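Local coordinates for probable amino acid aminotransferase (Mycobacterium tuberculosis, PDB 6Q1S), which is a probable amino acid aminotransferase of the class IV family, modelled as a two-chain assembly with 4'-deoxy-4'-aminopyridoxal-5'-phosphate and 2-oxoglutaric acid bound, at residues 57-62 / 148-153; 34-39 / 91-96. All blocks are in the same frame, centred on the assembly; numbering follows the deposited sequence.

Contact 1 (57-62 / 148-153). With PMP (4'-deoxy-4'-aminopyridoxal-5'-phosphate), chain G.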
loop_
_atom_site.group_PDB
_atom_site.type_symbol
_atom_site.label_atom_id
_atom_site.label_comp_id
_atom_site.label_asym_id
_atom_site.label_seq_id
_atom_site.Cartn_x
_atom_site.Cartn_y
_atom_site.Cartn_z
ATOM N N ALA B 57 8.858 4.071 11.529
ATOM C CA ALA B 57 8.075 5.198 12.028
ATOM C C ALA B 57 8.700 6.528 11.621
ATOM O O ALA B 57 7.984 7.490 11.319
ATOM C CB ALA B 57 7.934 5.111 13.546
ATOM N N ARG B 58 10.034 6.602 11.604
ATOM C CA ARG B 58 10.695 7.842 11.209
ATOM C C ARG B 58 10.494 8.129 9.728
ATOM O O ARG B 58 10.220 9.271 9.342
ATOM C CB ARG B 58 12.190 7.767 11.517
ATOM C CG ARG B 58 12.924 9.089 11.318
ATOM C CD ARG B 58 14.432 8.906 11.347
ATOM N NE ARG B 58 14.863 7.915 10.364
ATOM C CZ ARG B 58 16.131 7.601 10.119
ATOM N NH1 ARG B 58 17.110 8.196 10.789
ATOM N NH2 ARG B 58 16.421 6.683 9.205
ATOM N N LEU B 59 10.619 7.102 8.886
ATOM C CA LEU B 59 10.383 7.266 7.457
ATOM C C LEU B 59 8.939 7.621 7.143
ATOM O O LEU B 59 8.669 8.170 6.070
ATOM C CB LEU B 59 10.772 5.988 6.714
ATOM C CG LEU B 59 12.264 5.656 6.695
ATOM C CD1 LEU B 59 12.483 4.176 6.432
ATOM C CD2 LEU B 59 12.977 6.500 5.653
ATOM N N MET B 60 8.010 7.327 8.047
ATOM C CA MET B 60 6.596 7.581 7.822
ATOM C C MET B 60 6.086 8.789 8.590
ATOM O O MET B 60 4.870 9.002 8.646
ATOM C CB MET B 60 5.782 6.340 8.182
ATOM C CG MET B 60 5.869 5.260 7.127
ATOM S SD MET B 60 4.692 5.563 5.801
ATOM C CE MET B 60 3.169 5.135 6.632
ATOM N N ASP B 61 6.987 9.585 9.169
ATOM C CA ASP B 61 6.618 10.789 9.912
ATOM C C ASP B 61 5.589 10.470 10.991
ATOM O O ASP B 61 4.642 11.223 11.228
ATOM C CB ASP B 61 6.117 11.881 8.966
ATOM C CG ASP B 61 7.138 12.238 7.906
ATOM O OD1 ASP B 61 8.300 12.519 8.270
ATOM O OD2 ASP B 61 6.786 12.228 6.709
ATOM N N LEU B 62 5.772 9.349 11.627
ATOM C CA LEU B 62 4.996 8.831 12.735
ATOM C C LEU B 62 5.679 9.168 14.051
ATOM O O LEU B 62 6.907 9.285 14.107
ATOM C CB LEU B 62 4.835 7.312 12.616
ATOM C CG LEU B 62 3.728 6.845 11.675
ATOM C CD1 LEU B 62 3.902 5.376 11.328
ATOM C CD2 LEU B 62 2.377 7.083 12.319
ATOM N N ALA B 148 10.683 2.811 0.225
ATOM C CA ALA B 148 10.737 1.380 -0.046
ATOM C C ALA B 148 11.372 0.579 1.083
ATOM O O ALA B 148 11.193 -0.643 1.132
ATOM C CB ALA B 148 11.497 1.121 -1.346
ATOM N N SER B 149 12.099 1.225 1.989
ATOM C CA SER B 149 12.702 0.533 3.122
ATOM C C SER B 149 11.800 0.501 4.346
ATOM O O SER B 149 12.198 -0.056 5.374
ATOM C CB SER B 149 14.041 1.181 3.489
ATOM O OG SER B 149 13.854 2.504 3.958
ATOM N N ALA B 150 10.602 1.075 4.264
ATOM C CA ALA B 150 9.673 1.112 5.384
ATOM C C ALA B 150 8.694 -0.048 5.274
ATOM O O ALA B 150 8.093 -0.265 4.216
ATOM C CB ALA B 150 8.916 2.442 5.424
ATOM N N LYS B 151 8.536 -0.787 6.371
ATOM C CA LYS B 151 7.584 -1.892 6.446
ATOM C C LYS B 151 6.234 -1.321 6.858
ATOM O O LYS B 151 5.913 -1.218 8.041
ATOM C CB LYS B 151 8.071 -2.952 7.424
ATOM C CG LYS B 151 7.347 -4.277 7.316
ATOM C CD LYS B 151 7.887 -5.271 8.330
ATOM C CE LYS B 151 7.022 -6.516 8.387
ATOM N NZ LYS B 151 6.730 -7.030 7.020
ATOM N N THR B 152 5.435 -0.943 5.867
ATOM C CA THR B 152 4.155 -0.295 6.107
ATOM C C THR B 152 3.021 -1.311 6.067
ATOM O O THR B 152 3.193 -2.466 5.674
ATOM C CB THR B 152 3.900 0.811 5.077
ATOM O OG1 THR B 152 3.536 0.224 3.821
ATOM C CG2 THR B 152 5.147 1.660 4.889
ATOM N N LEU B 153 1.845 -0.860 6.494
ATOM C CA LEU B 153 0.634 -1.669 6.449
ATOM C C LEU B 153 0.006 -1.723 5.064
ATOM O O LEU B 153 -1.052 -2.339 4.910
ATOM C CB LEU B 153 -0.393 -1.129 7.446
ATOM C CG LEU B 153 -0.024 -1.230 8.924
ATOM C CD1 LEU B 153 -0.941 -0.363 9.766
ATOM C CD2 LEU B 153 -0.112 -2.676 9.362
HETATM N N1 PMP G . 10.986 -8.161 2.629
HETATM C C2 PMP G . 9.679 -7.835 2.771
HETATM C C2A PMP G . 8.999 -6.979 1.734
HETATM C C3 PMP G . 8.911 -8.318 3.946
HETATM O O3 PMP G . 7.597 -8.004 4.111
HETATM C C4 PMP G . 9.629 -9.156 4.932
HETATM C C4A PMP G . 8.936 -9.696 6.161
HETATM N N4A PMP G . 7.836 -10.586 5.751
HETATM C C5 PMP G . 11.058 -9.441 4.662
HETATM C C6 PMP G . 11.654 -8.920 3.516
HETATM C C5A PMP G . 11.859 -10.288 5.626
HETATM O O4P PMP G . 11.998 -9.596 6.866
HETATM P P PMP G . 12.098 -10.409 8.252
HETATM O O1P PMP G . 10.834 -11.216 8.425
HETATM O O2P PMP G . 13.298 -11.324 8.194
HETATM O O3P PMP G . 12.245 -9.429 9.390
#
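Next to the PMP pocket of this class IV aminotransferase fold, at a helix end closed by a Schellman motif, Leu59, the last residue of helix 46-59, and Met60 just after it pack against Ser149, Ala150 and Thr152. These three belong to the loop that carries Lys151 of the pocket. The contact is small and made by side chains. Leu59 reaches the loop with one branch. Its CD1 lies 3.3 Å from Ser149 OG and 4.1 Å from Ala150 CB, so the one methyl touches both residues. Met60 meets the next part of the loop. Its chain bends at chi2 (-83°), which brings SD to 4.0 Å from Thr152 CG2. The two side chains cross at about a right angle. The helix ends at Leu59. Leu62 N bonds to Ala57 O at 2.9 Å and Asp61 N to Arg58 O at 3.3 Å, with Asp61 at positive phi as the C-prime residue. Asp61 OD2 forms salt bridges with Arg163 and Arg167 of the second subunit, and Arg97 of the same chain bonds to Met60 O. The turn is thus tied to the dimer interface. Ala150 points its methyl to the helix, whereas the neighbouring Lys151 leaves the loop away from it. CG of Lys151 is anti to the backbone N (chi1 -165°), and the chain stays extended until it bends at chi4. This carries the amine to PMP, where Lys151 NZ makes a weak hydrogen bond of 3.2 Å to PMP O3.

Contact 2 (34-39 / 91-96); sequences ETLLVR and LRLIYS
Leu36 and Leu91 face each other as a hydrogen-bonded pair. Leu36 N donates to Leu91 O, and Leu91 N returns a bond of 2.8 Å to Leu36 O. Glu34 and Leu93 form a second such pair. Glu34 N bonds to Leu93 O at 3.1 Å. In return, Leu93 N bonds to Glu34 O at 2.9 Å. On the face that bears these side chains, Leu36 CD1 lies against both Leu93 and Leu91, 3.7 Å from Leu93 CG and 3.8 Å from Leu91 CD2. The side chains of Leu36 and Leu93 cross at about a right angle. Val38 CG2 adds a looser touch at Leu91 CD1. Strands 31-39 and 89-96 are neighbours in an antiparallel sheet, and their short segments run at 156°. Thr35 and Arg92, the non-hydrogen-bonded pair between, project from the other face. They lie side by side, with Thr35 OG1 3.3 Å from Arg92 CG. Farther along the Arg92 chain, NH1 makes a salt bridge to Glu100 OE2 of the second subunit. On the leucine face, helices 46-59 and 67-84 cover the sheet: His49 packs on Leu36, while Leu50, Trp70 and Val74 pack on Leu93. Glu34 CB rests on Leu93 CD1 at 3.8 Å. Beyond it the chain bends at chi2 and leads its carboxylate away from the strand pair, where OE2 forms a salt bridge with Arg52 NE.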
loop_
_atom_site.group_PDB
_atom_site.type_symbol
_atom_site.label_atom_id
_atom_site.label_comp_id
_atom_site.label_asym_id
_atom_site.label_seq_id
_atom_site.Cartn_x
_atom_site.Cartn_y
_atom_site.Cartn_z
ATOM N N GLU B 34 5.290 -4.802 12.333
ATOM C CA GLU B 34 6.351 -5.787 12.444
ATOM C C GLU B 34 5.724 -7.142 12.726
ATOM O O GLU B 34 4.635 -7.228 13.296
ATOM C CB GLU B 34 7.350 -5.429 13.554
ATOM C CG GLU B 34 8.338 -4.340 13.176
ATOM C CD GLU B 34 9.283 -4.774 12.075
ATOM O OE1 GLU B 34 9.652 -5.967 12.047
ATOM O OE2 GLU B 34 9.658 -3.926 11.240
ATOM N N THR B 35 6.419 -8.202 12.324
ATOM C CA THR B 35 5.956 -9.566 12.547
ATOM C C THR B 35 7.037 -10.343 13.279
ATOM O O THR B 35 8.189 -10.378 12.836
ATOM C CB THR B 35 5.603 -10.269 11.232
ATOM O OG1 THR B 35 4.467 -9.630 10.635
ATOM C CG2 THR B 35 5.279 -11.735 11.481
ATOM N N LEU B 36 6.659 -10.964 14.393
ATOM C CA LEU B 36 7.589 -11.703 15.228
ATOM C C LEU B 36 7.077 -13.121 15.418
ATOM O O LEU B 36 5.868 -13.370 15.402
ATOM C CB LEU B 36 7.773 -11.041 16.602
ATOM C CG LEU B 36 8.368 -9.633 16.661
ATOM C CD1 LEU B 36 7.294 -8.579 16.445
ATOM C CD2 LEU B 36 9.073 -9.414 17.989
ATOM N N LEU B 37 8.011 -14.047 15.595
ATOM C CA LEU B 37 7.694 -15.450 15.823
ATOM C C LEU B 37 7.891 -15.784 17.295
ATOM O O LEU B 37 8.942 -15.482 17.871
ATOM C CB LEU B 37 8.566 -16.355 14.952
ATOM C CG LEU B 37 8.366 -17.863 15.114
ATOM C CD1 LEU B 37 7.063 -18.312 14.470
ATOM C CD2 LEU B 37 9.547 -18.620 14.527
ATOM N N VAL B 38 6.877 -16.390 17.902
ATOM C CA VAL B 38 6.978 -16.902 19.263
ATOM C C VAL B 38 7.378 -18.369 19.183
ATOM O O VAL B 38 6.641 -19.191 18.628
ATOM C CB VAL B 38 5.657 -16.728 20.027
ATOM C CG1 VAL B 38 5.728 -17.435 21.372
ATOM C CG2 VAL B 38 5.348 -15.253 20.222
ATOM N N ARG B 39 8.541 -18.699 19.739
ATOM C CA ARG B 39 9.051 -20.063 19.706
ATOM C C ARG B 39 9.711 -20.384 21.036
ATOM O O ARG B 39 10.559 -19.622 21.511
ATOM C CB ARG B 39 10.050 -20.261 18.557
ATOM C CG ARG B 39 10.835 -21.561 18.644
ATOM C CD ARG B 39 11.858 -21.691 17.524
ATOM N NE ARG B 39 11.254 -22.147 16.273
ATOM C CZ ARG B 39 11.946 -22.511 15.198
ATOM N NH1 ARG B 39 13.271 -22.479 15.216
ATOM N NH2 ARG B 39 11.313 -22.917 14.105
ATOM N N LEU B 91 3.177 -13.168 16.182
ATOM C CA LEU B 91 3.009 -11.932 16.933
ATOM C C LEU B 91 3.292 -10.749 16.018
ATOM O O LEU B 91 4.346 -10.695 15.374
ATOM C CB LEU B 91 3.936 -11.907 18.151
ATOM C CG LEU B 91 3.695 -10.819 19.197
ATOM C CD1 LEU B 91 3.907 -11.369 20.598
ATOM C CD2 LEU B 91 4.621 -9.645 18.949
ATOM N N ARG B 92 2.356 -9.804 15.967
ATOM C CA ARG B 92 2.467 -8.652 15.084
ATOM C C ARG B 92 2.234 -7.370 15.870
ATOM O O ARG B 92 1.365 -7.318 16.743
ATOM C CB ARG B 92 1.463 -8.733 13.923
ATOM C CG ARG B 92 1.956 -9.554 12.739
ATOM C CD ARG B 92 0.843 -9.817 11.733
ATOM N NE ARG B 92 -0.312 -10.504 12.304
ATOM C CZ ARG B 92 -1.438 -10.735 11.635
ATOM N NH1 ARG B 92 -1.552 -10.341 10.373
ATOM N NH2 ARG B 92 -2.449 -11.358 12.224
ATOM N N LEU B 93 3.030 -6.348 15.565
ATOM C CA LEU B 93 2.899 -5.019 16.155
ATOM C C LEU B 93 2.289 -4.082 15.123
ATOM O O LEU B 93 2.902 -3.826 14.085
ATOM C CB LEU B 93 4.259 -4.484 16.604
ATOM C CG LEU B 93 5.261 -5.524 17.093
ATOM C CD1 LEU B 93 6.629 -4.896 17.295
ATOM C CD2 LEU B 93 4.759 -6.133 18.380
ATOM N N ILE B 94 1.098 -3.565 15.406
ATOM C CA ILE B 94 0.399 -2.670 14.489
ATOM C C ILE B 94 0.524 -1.248 15.018
ATOM O O ILE B 94 0.119 -0.961 16.150
ATOM C CB ILE B 94 -1.074 -3.068 14.321
ATOM C CG1 ILE B 94 -1.190 -4.559 13.998
ATOM C CG2 ILE B 94 -1.727 -2.227 13.232
ATOM C CD1 ILE B 94 -0.586 -4.945 12.666
ATOM N N TYR B 95 1.083 -0.358 14.200
ATOM C CA TYR B 95 1.346 1.028 14.586
ATOM C C TYR B 95 0.848 1.920 13.453
ATOM O O TYR B 95 1.518 2.064 12.427
ATOM C CB TYR B 95 2.829 1.244 14.871
ATOM C CG TYR B 95 3.171 2.592 15.467
ATOM C CD1 TYR B 95 2.349 3.185 16.415
ATOM C CD2 TYR B 95 4.335 3.255 15.102
ATOM C CE1 TYR B 95 2.665 4.415 16.965
ATOM C CE2 TYR B 95 4.662 4.481 15.649
ATOM C CZ TYR B 95 3.826 5.057 16.579
ATOM O OH TYR B 95 4.150 6.280 17.125
ATOM N N SER B 96 -0.321 2.522 13.646
ATOM C CA SER B 96 -0.969 3.331 12.628
ATOM C C SER B 96 -0.988 4.796 13.037
ATOM O O SER B 96 -0.797 5.141 14.206
ATOM C CB SER B 96 -2.403 2.851 12.387
ATOM O OG SER B 96 -3.258 3.937 12.077
#

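The centres of contacts 1 and 2 lie 15 Å apart, and their segments alternate along the chain. They meet at several points. Lys151 CD of contact 1 packs 3.7 Å from Glu34 OE2 of contact 2. Ala57 CB lies 3.9 Å from Tyr95 CE2, and Leu153 CD1 lies 4.0 Å from Ile94 CG2. Backbone bonds between Lys151 and Phe33 and between Leu153 and Gly31 also tie the loop to strand 31-39. Both contacts border the ligand site. Lys151 of contact 1 bonds weakly to PMP, and Arg52, paired with Glu34 of contact 2, also bonds to PMP. The side chain of Glu34 is about 5 Å from PMP, and that of Thr35 about 5 Å from 2-oxoglutaric acid.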